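Local coordinates for protein acetyl-CoA acetyltransferase (Mycobacterium smegmatis, PDB 4EGV) that is a monomeric thiolase-like protein, probably with acyltransferase activity, that carries an additional C-terminal domain besides its thiolase fold, at residues S225-K230 with G366-G371; Y343-F348 with G371-F376; M217-A222 with R240-L245; V25-E30 with G387-V392. All blocks are in the same frame, centred on the assembly; numbering follows the deposited sequence.

Contact 1: residues S225-K230 with G366-G371; sequences SKVAAK and GLTLTG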
loop_
_atom_site.group_PDB
_atom_site.type_symbol
_atom_site.label_atom_id
_atom_site.label_comp_id
_atom_site.label_asym_id
_atom_site.label_seq_id
_atom_site.Cartn_x
_atom_site.Cartn_y
_atom_site.Cartn_z
ATOM N N SER A 225 13.351 8.569 2.750
ATOM C CA SER A 225 14.115 9.000 1.596
ATOM C C SER A 225 15.590 8.726 1.752
ATOM O O SER A 225 16.298 8.615 0.759
ATOM C CB SER A 225 13.837 10.461 1.185
ATOM O OG SER A 225 14.360 11.392 2.094
ATOM N N LYS A 226 16.048 8.572 2.994
ATOM C CA LYS A 226 17.421 8.195 3.234
ATOM C C LYS A 226 17.700 6.755 2.824
ATOM O O LYS A 226 18.674 6.483 2.118
ATOM C CB LYS A 226 17.790 8.402 4.688
ATOM C CG LYS A 226 19.231 8.002 4.947
ATOM C CD LYS A 226 19.836 8.529 6.255
ATOM C CE LYS A 226 19.785 7.475 7.372
ATOM N NZ LYS A 226 18.493 7.527 8.075
ATOM N N VAL A 227 16.845 5.836 3.274
ATOM C CA VAL A 227 16.892 4.446 2.851
ATOM C C VAL A 227 16.756 4.352 1.329
ATOM O O VAL A 227 17.408 3.560 0.700
ATOM C CB VAL A 227 15.790 3.611 3.569
ATOM C CG1 VAL A 227 15.546 2.253 2.891
ATOM C CG2 VAL A 227 16.120 3.431 5.038
ATOM N N ALA A 228 15.912 5.185 0.753
ATOM C CA ALA A 228 15.671 5.169 -0.652
ATOM C C ALA A 228 16.891 5.541 -1.448
ATOM O O ALA A 228 17.094 4.999 -2.523
ATOM C CB ALA A 228 14.517 6.058 -0.999
ATOM N N ALA A 229 17.711 6.446 -0.924
ATOM C CA ALA A 229 18.856 6.968 -1.680
ATOM C C ALA A 229 19.999 5.953 -1.797
ATOM O O ALA A 229 20.764 5.972 -2.766
ATOM C CB ALA A 229 19.344 8.282 -1.113
ATOM N N LYS A 230 20.077 5.047 -0.828
ATOM C CA LYS A 230 21.093 3.995 -0.818
ATOM C C LYS A 230 20.629 2.705 -1.476
ATOM O O LYS A 230 21.400 1.766 -1.619
ATOM C CB LYS A 230 21.543 3.697 0.609
ATOM C CG LYS A 230 22.348 4.812 1.270
ATOM C CD LYS A 230 22.382 4.576 2.793
ATOM C CE LYS A 230 22.936 5.802 3.498
ATOM N NZ LYS A 230 22.464 5.966 4.908
ATOM N N GLY A 366 13.231 0.636 11.684
ATOM C CA GLY A 366 12.889 1.280 10.437
ATOM C C GLY A 366 11.512 0.850 9.987
ATOM O O GLY A 366 11.071 -0.244 10.284
ATOM N N LEU A 367 10.818 1.688 9.250
ATOM C CA LEU A 367 9.499 1.289 8.710
ATOM C C LEU A 367 9.491 0.923 7.218
ATOM O O LEU A 367 8.465 0.588 6.672
ATOM C CB LEU A 367 8.445 2.356 9.009
ATOM C CG LEU A 367 8.405 2.810 10.465
ATOM C CD1 LEU A 367 7.565 4.044 10.563
ATOM C CD2 LEU A 367 7.850 1.697 11.338
ATOM N N THR A 368 10.654 0.960 6.584
ATOM C CA THR A 368 10.778 0.617 5.169
ATOM C C THR A 368 12.047 -0.170 4.848
ATOM O O THR A 368 13.074 -0.030 5.471
ATOM C CB THR A 368 10.660 1.874 4.255
ATOM O OG1 THR A 368 10.570 1.463 2.900
ATOM C CG2 THR A 368 11.857 2.821 4.438
ATOM N N LEU A 369 11.940 -1.028 3.876
ATOM C CA LEU A 369 13.069 -1.766 3.435
ATOM C C LEU A 369 13.528 -1.259 2.080
ATOM O O LEU A 369 14.626 -1.495 1.663
ATOM C CB LEU A 369 12.662 -3.218 3.301
ATOM C CG LEU A 369 12.561 -3.989 4.589
ATOM C CD1 LEU A 369 11.945 -5.355 4.305
ATOM C CD2 LEU A 369 13.944 -4.113 5.173
ATOM N N THR A 370 12.641 -0.560 1.407
ATOM C CA THR A 370 12.811 -0.187 0.043
ATOM C C THR A 370 13.181 1.297 -0.069
ATOM O O THR A 370 14.026 1.700 -0.859
ATOM C CB THR A 370 11.499 -0.493 -0.688
ATOM O OG1 THR A 370 11.398 -1.896 -0.912
ATOM C CG2 THR A 370 11.472 0.162 -1.980
ATOM N N GLY A 371 12.539 2.082 0.736
ATOM C CA GLY A 371 12.689 3.487 0.635
ATOM C C GLY A 371 11.353 4.127 0.487
ATOM O O GLY A 371 11.241 5.281 0.671
#
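V227 and A228 carry the apolar part of this buried meeting between a helix and a loop. The branch CG1 of V227 is set anti to its own backbone N (chi1 164°), which points it at the loop, where V227 CG1 lies 3.7 Å from G371 N and 4.0 Å from T368 CG2. A228 presents its methyl group to a bare backbone, with A228 CB 3.6 Å from G371 CA. The close pairing of main chains, 3.7 Å between A228 CA and G371 CA, is possible because G371 has no side chain on the face turned to the helix. Between the two segments the packing is apolar; the loop's own polar bonds centre on T368 OG1. This atom forms an ST turn and an ST motif by accepting two amides: T370 N at 3.3 Å and, more directly, G371 N at 3.0 Å with an N-H...O angle of 164°. The hydroxyl branch of T368 holds the turn, while its methyl branch CG2 packs on V227. D341 accepts from L369 N and ties the loop to strand 337-342 of the thiolase fold, and the side chain of N231 bonds T370 O. On the helix, A228 O is bonded by S234 OG.

Contact 2: residues Y343-F348 with G371-F376; sequences YSCFPF and GGLPFF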
loop_
_atom_site.group_PDB
_atom_site.type_symbol
_atom_site.label_atom_id
_atom_site.label_comp_id
_atom_site.label_asym_id
_atom_site.label_seq_id
_atom_site.Cartn_x
_atom_site.Cartn_y
_atom_site.Cartn_z
ATOM N N TYR A 343 3.637 0.070 3.477
ATOM C CA TYR A 343 3.290 0.778 2.276
ATOM C C TYR A 343 3.040 2.264 2.575
ATOM O O TYR A 343 2.287 2.618 3.491
ATOM C CB TYR A 343 2.064 0.128 1.672
ATOM C CG TYR A 343 1.681 0.601 0.294
ATOM C CD1 TYR A 343 1.954 -0.198 -0.832
ATOM C CD2 TYR A 343 1.026 1.826 0.103
ATOM C CE1 TYR A 343 1.609 0.210 -2.095
ATOM C CE2 TYR A 343 0.671 2.262 -1.159
ATOM C CZ TYR A 343 0.965 1.446 -2.265
ATOM O OH TYR A 343 0.603 1.866 -3.528
ATOM N N SER A 344 3.642 3.118 1.745
ATOM C CA SER A 344 3.769 4.550 2.011
ATOM C C SER A 344 3.636 5.461 0.790
ATOM O O SER A 344 4.587 6.187 0.463
ATOM C CB SER A 344 5.141 4.805 2.671
ATOM O OG SER A 344 6.214 4.325 1.862
ATOM N N CYS A 345 2.500 5.469 0.097
ATOM C CA CYS A 345 2.388 6.453 -1.009
ATOM C C CYS A 345 2.234 7.836 -0.325
ATOM O O CYS A 345 2.855 8.821 -0.681
ATOM C CB CYS A 345 1.247 6.091 -1.987
ATOM S SG CYS A 345 1.395 6.619 -3.789
ATOM N N PHE A 346 1.438 7.837 0.735
ATOM C CA PHE A 346 1.198 8.992 1.582
ATOM C C PHE A 346 1.487 8.607 3.034
ATOM O O PHE A 346 1.568 7.457 3.377
ATOM C CB PHE A 346 -0.257 9.428 1.393
ATOM C CG PHE A 346 -0.615 9.725 -0.049
ATOM C CD1 PHE A 346 -0.362 10.995 -0.583
ATOM C CD2 PHE A 346 -1.149 8.741 -0.876
ATOM C CE1 PHE A 346 -0.651 11.281 -1.913
ATOM C CE2 PHE A 346 -1.440 9.008 -2.198
ATOM C CZ PHE A 346 -1.194 10.276 -2.729
ATOM N N PRO A 347 1.692 9.582 3.888
ATOM C CA PRO A 347 1.947 9.319 5.279
ATOM C C PRO A 347 0.855 8.535 6.026
ATOM O O PRO A 347 1.162 7.707 6.877
ATOM C CB PRO A 347 2.065 10.723 5.860
ATOM C CG PRO A 347 2.589 11.494 4.799
ATOM C CD PRO A 347 1.944 10.990 3.573
ATOM N N PHE A 348 -0.399 8.800 5.707
ATOM C CA PHE A 348 -1.504 8.229 6.411
ATOM C C PHE A 348 -1.454 6.707 6.669
ATOM O O PHE A 348 -1.625 6.281 7.808
ATOM C CB PHE A 348 -2.834 8.652 5.780
ATOM C CG PHE A 348 -3.999 8.011 6.424
ATOM C CD1 PHE A 348 -4.581 8.562 7.600
ATOM C CD2 PHE A 348 -4.484 6.782 5.939
ATOM C CE1 PHE A 348 -5.668 7.913 8.266
ATOM C CE2 PHE A 348 -5.586 6.105 6.590
ATOM C CZ PHE A 348 -6.178 6.679 7.760
ATOM N N GLY A 371 12.539 2.082 0.736
ATOM C CA GLY A 371 12.689 3.487 0.635
ATOM C C GLY A 371 11.353 4.127 0.487
ATOM O O GLY A 371 11.241 5.281 0.671
ATOM N N GLY A 372 10.341 3.359 0.123
ATOM C CA GLY A 372 8.993 3.864 0.022
ATOM C C GLY A 372 8.649 4.586 -1.238
ATOM O O GLY A 372 9.486 4.780 -2.054
ATOM N N LEU A 373 7.399 4.993 -1.365
ATOM C CA LEU A 373 6.802 5.311 -2.640
ATOM C C LEU A 373 7.153 6.617 -3.310
ATOM O O LEU A 373 7.630 6.634 -4.421
ATOM C CB LEU A 373 5.309 5.090 -2.645
ATOM C CG LEU A 373 4.929 3.896 -3.483
ATOM C CD1 LEU A 373 3.559 3.594 -3.339
ATOM C CD2 LEU A 373 5.273 4.051 -4.898
ATOM N N PRO A 374 6.938 7.730 -2.674
ATOM C CA PRO A 374 7.378 8.895 -3.373
ATOM C C PRO A 374 8.785 8.584 -3.862
ATOM O O PRO A 374 9.038 8.684 -5.049
ATOM C CB PRO A 374 7.371 9.962 -2.298
ATOM C CG PRO A 374 6.588 9.448 -1.299
ATOM C CD PRO A 374 6.725 8.032 -1.265
ATOM N N PHE A 375 9.661 8.184 -2.945
ATOM C CA PHE A 375 11.093 8.241 -3.114
ATOM C C PHE A 375 11.691 7.140 -3.940
ATOM O O PHE A 375 12.572 7.359 -4.676
ATOM C CB PHE A 375 11.793 8.330 -1.755
ATOM C CG PHE A 375 11.142 9.245 -0.788
ATOM C CD1 PHE A 375 11.246 10.592 -0.917
ATOM C CD2 PHE A 375 10.394 8.761 0.240
ATOM C CE1 PHE A 375 10.611 11.406 -0.031
ATOM C CE2 PHE A 375 9.795 9.574 1.093
ATOM C CZ PHE A 375 9.902 10.887 0.969
ATOM N N PHE A 376 11.194 5.947 -3.770
ATOM C CA PHE A 376 11.643 4.759 -4.475
ATOM C C PHE A 376 11.333 4.823 -5.968
ATOM O O PHE A 376 12.115 4.337 -6.771
ATOM C CB PHE A 376 11.071 3.477 -3.842
ATOM C CG PHE A 376 11.483 2.190 -4.553
ATOM C CD1 PHE A 376 12.800 1.741 -4.529
ATOM C CD2 PHE A 376 10.544 1.414 -5.229
ATOM C CE1 PHE A 376 13.173 0.556 -5.162
ATOM C CE2 PHE A 376 10.910 0.226 -5.870
ATOM C CZ PHE A 376 12.232 -0.183 -5.853
#
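L373 overlaps the phenol end of Y343, placing a single methyl group at an oblique angle to the ring. L373 CD1 stands 3.5 Å from Y343 CZ, and the same methyl group meets C345, with L373 CD1 3.7 Å from C345 CB and equally close to the sulfur. One branch of the leucine therefore fills the angle between a tyrosine and a cysteine. The ring comes within range because Y343 CG is anti to the backbone N (chi1 -171°), and its hydroxyl is engaged elsewhere, in a hydrogen bond to G380 O. Nearer the backbone, L373 CB packs 3.6 Å from C345 CA, while P374 CD lies against S344 O and P374 CG is 3.8 Å from C345 O. S344 OG lies alongside the N-cap residue G372, 3.4 Å from G372 CA, where the absence of a side chain leaves room for it. In position, the loop after strand 337-342 and the glycine turn before the short helix probably correspond to loops near the active site of thiolases. Loop 343-348 runs from that strand into helix 348-357. The short helix 373-376 lies between this loop and helix 210-230, where F375 touches S225 and A228, while L373 also touches Y383 of helix 383-397.

Contact 3: residues M217-A222 with R240-L245; sequences MAELFA and RSVEEL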
loop_
_atom_site.group_PDB
_atom_site.type_symbol
_atom_site.label_atom_id
_atom_site.label_comp_id
_atom_site.label_asym_id
_atom_site.label_seq_id
_atom_site.Cartn_x
_atom_site.Cartn_y
_atom_site.Cartn_z
HETATM N N MSE A 217 4.640 14.586 9.606
HETATM C CA MSE A 217 4.757 14.003 8.266
HETATM C C MSE A 217 6.172 14.057 7.696
HETATM O O MSE A 217 6.628 13.117 7.054
HETATM C CB MSE A 217 3.861 14.728 7.286
HETATM C CG MSE A 217 2.417 14.440 7.391
HETATM SE SE MSE A 217 1.348 15.262 5.910
HETATM C CE MSE A 217 2.088 17.055 5.756
ATOM N N ALA A 218 6.844 15.182 7.872
ATOM C CA ALA A 218 8.201 15.303 7.432
ATOM C C ALA A 218 9.136 14.422 8.259
ATOM O O ALA A 218 10.076 13.877 7.716
ATOM C CB ALA A 218 8.616 16.739 7.464
ATOM N N GLU A 219 8.852 14.256 9.551
ATOM C CA GLU A 219 9.671 13.409 10.433
ATOM C C GLU A 219 9.489 11.920 10.234
ATOM O O GLU A 219 10.393 11.131 10.502
ATOM C CB GLU A 219 9.480 13.764 11.908
ATOM C CG GLU A 219 10.362 14.928 12.328
ATOM C CD GLU A 219 10.394 15.189 13.823
ATOM O OE1 GLU A 219 9.322 15.192 14.480
ATOM O OE2 GLU A 219 11.515 15.439 14.327
ATOM N N LEU A 220 8.305 11.558 9.763
ATOM C CA LEU A 220 8.012 10.228 9.323
ATOM C C LEU A 220 8.758 9.901 8.023
ATOM O O LEU A 220 9.385 8.840 7.922
ATOM C CB LEU A 220 6.504 10.074 9.145
ATOM C CG LEU A 220 6.026 8.708 8.689
ATOM C CD1 LEU A 220 6.136 7.736 9.784
ATOM C CD2 LEU A 220 4.648 8.817 8.203
ATOM N N PHE A 221 8.712 10.820 7.059
ATOM C CA PHE A 221 9.180 10.553 5.692
ATOM C C PHE A 221 10.661 10.733 5.375
ATOM O O PHE A 221 11.142 10.150 4.384
ATOM C CB PHE A 221 8.359 11.337 4.670
ATOM C CG PHE A 221 7.209 10.569 4.077
ATOM C CD1 PHE A 221 6.605 9.526 4.767
ATOM C CD2 PHE A 221 6.694 10.929 2.843
ATOM C CE1 PHE A 221 5.543 8.844 4.217
ATOM C CE2 PHE A 221 5.608 10.256 2.308
ATOM C CZ PHE A 221 5.049 9.204 2.990
ATOM N N ALA A 222 11.370 11.531 6.181
ATOM C CA ALA A 222 12.799 11.793 5.918
ATOM C C ALA A 222 13.665 10.531 6.037
ATOM O O ALA A 222 14.503 10.280 5.155
ATOM C CB ALA A 222 13.336 12.932 6.754
ATOM N N ARG A 240 16.258 13.715 1.371
ATOM C CA ARG A 240 15.623 14.940 1.867
ATOM C C ARG A 240 15.651 14.994 3.395
ATOM O O ARG A 240 15.430 13.987 4.055
ATOM C CB ARG A 240 14.179 15.083 1.339
ATOM C CG ARG A 240 13.968 14.843 -0.191
ATOM C CD ARG A 240 14.409 16.008 -1.060
ATOM N NE ARG A 240 14.049 15.810 -2.446
ATOM C CZ ARG A 240 14.319 16.673 -3.428
ATOM N NH1 ARG A 240 14.966 17.804 -3.181
ATOM N NH2 ARG A 240 13.936 16.405 -4.672
ATOM N N SER A 241 15.952 16.172 3.943
ATOM C CA SER A 241 15.874 16.416 5.384
ATOM C C SER A 241 14.451 16.817 5.797
ATOM O O SER A 241 13.634 17.194 4.977
ATOM C CB SER A 241 16.878 17.492 5.814
ATOM O OG SER A 241 16.500 18.775 5.336
ATOM N N VAL A 242 14.177 16.731 7.089
ATOM C CA VAL A 242 12.906 17.118 7.676
ATOM C C VAL A 242 12.536 18.549 7.312
ATOM O O VAL A 242 11.416 18.810 6.919
ATOM C CB VAL A 242 12.966 16.950 9.216
ATOM C CG1 VAL A 242 11.752 17.531 9.889
ATOM C CG2 VAL A 242 13.153 15.459 9.625
ATOM N N GLU A 243 13.491 19.467 7.439
ATOM C CA GLU A 243 13.319 20.902 7.167
ATOM C C GLU A 243 12.977 21.138 5.694
ATOM O O GLU A 243 12.071 21.907 5.377
ATOM C CB GLU A 243 14.612 21.646 7.566
ATOM C CG GLU A 243 14.516 23.182 7.806
ATOM C CD GLU A 243 13.922 23.570 9.202
ATOM O OE1 GLU A 243 12.692 23.426 9.387
ATOM O OE2 GLU A 243 14.674 24.045 10.102
ATOM N N GLU A 244 13.707 20.461 4.810
ATOM C CA GLU A 244 13.506 20.528 3.370
ATOM C C GLU A 244 12.090 20.098 2.965
ATOM O O GLU A 244 11.471 20.757 2.152
ATOM C CB GLU A 244 14.557 19.668 2.688
ATOM C CG GLU A 244 14.739 19.833 1.180
ATOM C CD GLU A 244 15.868 18.916 0.636
ATOM O OE1 GLU A 244 16.582 18.278 1.448
ATOM O OE2 GLU A 244 16.047 18.832 -0.596
ATOM N N LEU A 245 11.580 19.014 3.549
ATOM C CA LEU A 245 10.220 18.499 3.283
ATOM C C LEU A 245 9.084 19.400 3.784
ATOM O O LEU A 245 8.028 19.501 3.158
ATOM C CB LEU A 245 10.022 17.091 3.877
ATOM C CG LEU A 245 10.679 15.869 3.223
ATOM C CD1 LEU A 245 10.584 14.628 4.065
ATOM C CD2 LEU A 245 10.078 15.616 1.876
#
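A218 and A222, one helical turn apart, form the tight centre of this contact because their small side chains let the second helix come close. A218 CB is 3.9 Å from L245 CB and 3.5 Å from V242 O. One turn on, A222 CB lies 3.6 Å from R240 O and 3.8 Å from V242 CG2. With CG anti to the carbonyl carbon (chi1 -74°), L245 carries its CD1 to A218 O and A222 N, 3.8 Å from each. F221 adds only its CB to this core, and its ring turns away toward P347 and F224. The outer side is looser. There the exposed E219 meets V242 obliquely through its CG, 3.8 Å from V242 CG1, and its carboxylate makes no part of the packing. Several polar groups of 240-245 pair within the segment. R240 NH1 forms a salt bridge of 3.0 Å with E244 OE2, which lies in the guanidinium plane. S241 is the N-cap of the helix, and its weak bonds, from E244 N to S241 OG and from S241 N to E244 OE1, make up a capping box that starts helix 242-246 against the small-residue face of helix 210-230.

Contact 4: residues V25-E30 with G387-V392; sequences VGQFTE and GIAEAV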
loop_
_atom_site.group_PDB
_atom_site.type_symbol
_atom_site.label_atom_id
_atom_site.label_comp_id
_atom_site.label_asym_id
_atom_site.label_seq_id
_atom_site.Cartn_x
_atom_site.Cartn_y
_atom_site.Cartn_z
ATOM N N VAL A 25 13.720 -14.392 -5.878
ATOM C CA VAL A 25 13.154 -13.045 -5.972
ATOM C C VAL A 25 13.919 -12.248 -7.040
ATOM O O VAL A 25 15.119 -12.452 -7.270
ATOM C CB VAL A 25 13.099 -12.308 -4.570
ATOM C CG1 VAL A 25 12.188 -13.023 -3.628
ATOM C CG2 VAL A 25 14.439 -12.135 -3.943
ATOM N N GLY A 26 13.242 -11.347 -7.720
ATOM C CA GLY A 26 13.938 -10.617 -8.746
ATOM C C GLY A 26 13.531 -9.203 -8.827
ATOM O O GLY A 26 12.380 -8.913 -8.793
ATOM N N GLN A 27 14.505 -8.320 -8.948
ATOM C CA GLN A 27 14.216 -6.905 -9.212
ATOM C C GLN A 27 14.937 -6.381 -10.445
ATOM O O GLN A 27 15.970 -6.858 -10.774
ATOM C CB GLN A 27 14.577 -6.083 -7.992
ATOM C CG GLN A 27 13.547 -6.154 -6.945
ATOM C CD GLN A 27 13.973 -5.474 -5.707
ATOM O OE1 GLN A 27 14.747 -6.027 -4.911
ATOM N NE2 GLN A 27 13.466 -4.259 -5.501
ATOM N N PHE A 28 14.377 -5.410 -11.125
ATOM C CA PHE A 28 15.035 -4.795 -12.248
ATOM C C PHE A 28 14.612 -3.358 -12.430
ATOM O O PHE A 28 13.420 -3.060 -12.342
ATOM C CB PHE A 28 14.716 -5.554 -13.515
ATOM C CG PHE A 28 15.413 -5.028 -14.728
ATOM C CD1 PHE A 28 16.756 -5.278 -14.916
ATOM C CD2 PHE A 28 14.715 -4.295 -15.693
ATOM C CE1 PHE A 28 17.420 -4.823 -16.052
ATOM C CE2 PHE A 28 15.352 -3.825 -16.823
ATOM C CZ PHE A 28 16.705 -4.089 -17.020
ATOM N N THR A 29 15.588 -2.489 -12.712
ATOM C CA THR A 29 15.340 -1.087 -13.053
ATOM C C THR A 29 16.094 -0.711 -14.334
ATOM O O THR A 29 17.251 -1.091 -14.493
ATOM C CB THR A 29 15.757 -0.133 -11.889
ATOM O OG1 THR A 29 14.981 -0.430 -10.738
ATOM C CG2 THR A 29 15.529 1.331 -12.249
ATOM N N GLU A 30 15.435 0.038 -15.231
ATOM C CA GLU A 30 16.075 0.617 -16.445
ATOM C C GLU A 30 16.100 2.166 -16.483
ATOM O O GLU A 30 15.126 2.829 -16.116
ATOM C CB GLU A 30 15.399 0.064 -17.705
ATOM C CG GLU A 30 15.964 0.577 -19.025
ATOM C CD GLU A 30 15.043 0.286 -20.209
ATOM O OE1 GLU A 30 13.791 0.238 -20.067
ATOM O OE2 GLU A 30 15.575 0.122 -21.311
ATOM N N GLY A 387 9.141 -4.671 -1.922
ATOM C CA GLY A 387 9.097 -4.913 -0.498
ATOM C C GLY A 387 9.314 -6.360 -0.111
ATOM O O GLY A 387 10.190 -6.663 0.693
ATOM N N ILE A 388 8.515 -7.241 -0.701
ATOM C CA ILE A 388 8.660 -8.671 -0.535
ATOM C C ILE A 388 10.043 -9.174 -0.941
ATOM O O ILE A 388 10.648 -9.991 -0.237
ATOM C CB ILE A 388 7.541 -9.452 -1.254
ATOM C CG1 ILE A 388 6.186 -9.018 -0.706
ATOM C CG2 ILE A 388 7.718 -10.939 -1.107
ATOM C CD1 ILE A 388 4.951 -9.552 -1.437
ATOM N N ALA A 389 10.542 -8.709 -2.074
ATOM C CA ALA A 389 11.862 -9.112 -2.503
ATOM C C ALA A 389 12.926 -8.681 -1.479
ATOM O O ALA A 389 13.739 -9.485 -1.102
ATOM C CB ALA A 389 12.174 -8.634 -3.902
ATOM N N GLU A 390 12.874 -7.446 -1.005
ATOM C CA GLU A 390 13.827 -6.960 -0.017
ATOM C C GLU A 390 13.728 -7.697 1.326
ATOM O O GLU A 390 14.758 -7.997 1.935
ATOM C CB GLU A 390 13.720 -5.446 0.225
ATOM C CG GLU A 390 14.279 -4.539 -0.831
ATOM C CD GLU A 390 15.660 -4.915 -1.384
ATOM O OE1 GLU A 390 16.425 -5.686 -0.743
ATOM O OE2 GLU A 390 15.978 -4.413 -2.497
ATOM N N ALA A 391 12.490 -7.948 1.769
ATOM C CA ALA A 391 12.190 -8.800 2.927
ATOM C C ALA A 391 12.810 -10.150 2.837
ATOM O O ALA A 391 13.439 -10.574 3.770
ATOM C CB ALA A 391 10.714 -8.953 3.131
ATOM N N VAL A 392 12.617 -10.824 1.713
ATOM C CA VAL A 392 13.172 -12.161 1.473
ATOM C C VAL A 392 14.700 -12.207 1.481
ATOM O O VAL A 392 15.241 -13.104 2.033
ATOM C CB VAL A 392 12.614 -12.787 0.151
ATOM C CG1 VAL A 392 13.530 -13.820 -0.390
ATOM C CG2 VAL A 392 11.235 -13.373 0.348
#
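V25 has CG1 anti to the carbonyl carbon (chi1 -64°) and V392 has CG1 anti to the backbone N (chi1 156°); these torsions bring the two branches together at 3.6 Å from V25 CG1 to V392 CG1. This is the helix-on-sheet packing of the layered thiolase fold, in which helix 383-397 packs against strand 20-29. The axes of the two short segments approach to 8.1 Å, and their directions differ by 125°. Alternate residues of the strand, V25 and Q27, face the helix, while F28 turns to helix 42-56 on the other side. A389 supplies the floor of the contact: A389 CB lies 3.8 Å from V25 CB and also meets the Q27 side chain at its CG. The extended chain of Q27 then crosses that of E390 at about a right angle. E390, bent at its second torsion, points its CB away from the strand yet curls its carboxylate back to the amide end of Q27. On other flanks of the helix, I388 and A391 meet V405 of strand 402-409, consistent with the central helical layer of the alpha-beta-alpha-beta-alpha thiolase fold. The second branch of V25 stays close to helix backbone, with V25 CG2 3.9 Å from A389 O.

Contacts 1 to 3 share one neighbourhood around helix 210-230, and contact 4 is joined to contact 1 through L369 and T370 on E390. Contacts 1 and 2 have G371 in common, their centres are 10 Å apart, and T370 CG2 packs 3.3 Å from F376 CG. Contact 1 reaches contact 3 through a probable hydrogen bond of 3.1 Å between S225 OG and R240 N. Contacts 2 and 3 meet where the F221 ring packs on P347 and P374, their centres 12 Å apart. Contacts 3 and 4 do not touch, their nearest atoms being about 15 Å apart.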